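Local coordinates for protein P450 epoxidase (Sorangium cellulosum, PDB 1Q5D) that belongs to the cytochrome P450 family of haem-thiolate proteins and holds a haem in its interior, at residues G285-A290 against E374-V379. Residues are numbered along the deposited sequence; the frame is centred on the assembly and turned at random.
Sequences GLMRNA and EAEIAV
Met287 reaches across from helix 287-297 and lays its side chain against two residues one turn apart on helix 368-385, Glu376 and Val379. Its CG stands anti to the backbone N (chi1 -178°), which sends the chain out toward the other helix; bends at the next two torsions then swing the thioether over to Val379. There the methyl CE of Met287 rests 3.8 Å from Val379 CG1, with SD only slightly farther from the same methyl, so one branch of the valine takes both atoms at the end of the methionine.

Nearer its root, Met287 meets the aliphatic part of Glu376: the two side chains run past each other in opposite directions, Met287 CG lying 4.1 Å from Glu376 CG. Beyond that point the glutamate continues extended and carries its carboxylate to the side of Arg288. What it touches there is the methylene, Arg288 CG being 4.2 Å from Glu376 OE1. Arg288 bends at chi2 (-82°), and Arg288 NH1 stays 4.7 Å from Glu376 OE1, with the guanidinium and carboxylate planes turned 40° apart. The opposite charges probably attract, but at this distance they form no salt bridge. The contact therefore grades from a buried apolar end at Met287 and Val379 to a partly exposed, charged end at Arg288 and Glu376.

The backbones come closest at Arg288 and Glu376, their CA atoms 6.5 Å apart. In P450 terms this joins the K helix to the L helix. Met287 also touches Val280 of helix 274-282, while Val379 packs on Ala266 and Leu270 of helix 257-272, and Ile377, on another face of the same helix as Val379, touches helix 123-137.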
# COMPACT_ATOMS: atom_id res chain seq x y z
N GLY A 285 11.73 5.26 20.96
CA GLY A 285 10.76 6.24 20.52
C GLY A 285 10.96 6.74 19.10
O GLY A 285 10.06 7.37 18.53
N LEU A 286 12.13 6.46 18.52
CA LEU A 286 12.46 6.85 17.15
C LEU A 286 11.90 5.88 16.10
O LEU A 286 11.96 6.15 14.90
CB LEU A 286 13.98 6.94 16.98
CG LEU A 286 14.61 8.15 16.28
CD1 LEU A 286 13.83 9.45 16.51
CD2 LEU A 286 16.08 8.33 16.69
N MET A 287 11.37 4.74 16.54
CA MET A 287 10.96 3.70 15.58
C MET A 287 9.90 4.25 14.62
O MET A 287 9.96 4.03 13.42
CB MET A 287 10.45 2.45 16.31
CG MET A 287 10.04 1.29 15.39
SD MET A 287 11.33 0.84 14.19
CE MET A 287 12.27 -0.28 15.15
N ARG A 288 8.95 4.99 15.18
CA ARG A 288 7.87 5.58 14.40
C ARG A 288 8.43 6.42 13.25
O ARG A 288 8.04 6.26 12.10
CB ARG A 288 7.01 6.45 15.31
CG ARG A 288 5.55 6.12 15.25
CD ARG A 288 4.83 6.74 14.07
NE ARG A 288 3.47 6.21 13.91
CZ ARG A 288 2.50 6.33 14.82
NH1 ARG A 288 2.72 6.96 15.97
NH2 ARG A 288 1.29 5.82 14.57
N ASN A 289 9.35 7.33 13.58
CA ASN A 289 9.96 8.17 12.57
C ASN A 289 10.80 7.38 11.58
O ASN A 289 10.82 7.69 10.41
CB ASN A 289 10.83 9.26 13.21
CG ASN A 289 11.19 10.35 12.23
OD1 ASN A 289 10.32 10.97 11.63
ND2 ASN A 289 12.49 10.56 12.03
N ALA A 290 11.47 6.35 12.06
CA ALA A 290 12.29 5.50 11.20
C ALA A 290 11.44 4.79 10.14
O ALA A 290 11.88 4.56 9.01
CB ALA A 290 13.04 4.49 12.03
N GLU A 374 1.22 -1.74 13.07
CA GLU A 374 1.68 -3.07 12.75
C GLU A 374 3.18 -3.12 12.59
O GLU A 374 3.83 -4.04 13.08
CB GLU A 374 1.05 -3.58 11.45
CG GLU A 374 -0.46 -3.68 11.47
CD GLU A 374 -0.97 -4.21 10.15
OE1 GLU A 374 -0.46 -5.26 9.71
OE2 GLU A 374 -1.87 -3.58 9.56
N ALA A 375 3.73 -2.15 11.87
CA ALA A 375 5.16 -2.15 11.61
C ALA A 375 5.96 -1.86 12.88
O ALA A 375 7.02 -2.43 13.10
CB ALA A 375 5.50 -1.16 10.49
N GLU A 376 5.45 -0.97 13.71
CA GLU A 376 6.12 -0.66 14.98
C GLU A 376 6.25 -1.92 15.82
O GLU A 376 7.33 -2.25 16.31
CB GLU A 376 5.31 0.39 15.73
CG GLU A 376 6.14 1.34 16.57
CD GLU A 376 5.27 2.26 17.40
OE1 GLU A 376 4.13 2.57 16.96
OE2 GLU A 376 5.73 2.68 18.49
N ILE A 377 5.15 -2.64 15.95
CA ILE A 377 5.16 -3.89 16.71
C ILE A 377 6.05 -4.95 16.05
O ILE A 377 6.86 -5.58 16.71
CB ILE A 377 3.72 -4.42 16.87
CG1 ILE A 377 2.95 -3.53 17.84
CG2 ILE A 377 3.72 -5.86 17.37
CD1 ILE A 377 1.44 -3.77 17.82
N ALA A 378 5.90 -5.14 14.74
CA ALA A 378 6.63 -6.20 14.03
C ALA A 378 8.13 -5.96 13.99
O ALA A 378 8.92 -6.87 14.26
CB ALA A 378 6.09 -6.35 12.59
N VAL A 379 8.51 -4.74 13.62
CA VAL A 379 9.92 -4.39 13.47
C VAL A 379 10.57 -4.18 14.85
O VAL A 379 11.67 -4.66 15.09
CB VAL A 379 10.14 -3.14 12.61
CG1 VAL A 379 11.65 -2.84 12.46
CG2 VAL A 379 9.45 -3.28 11.23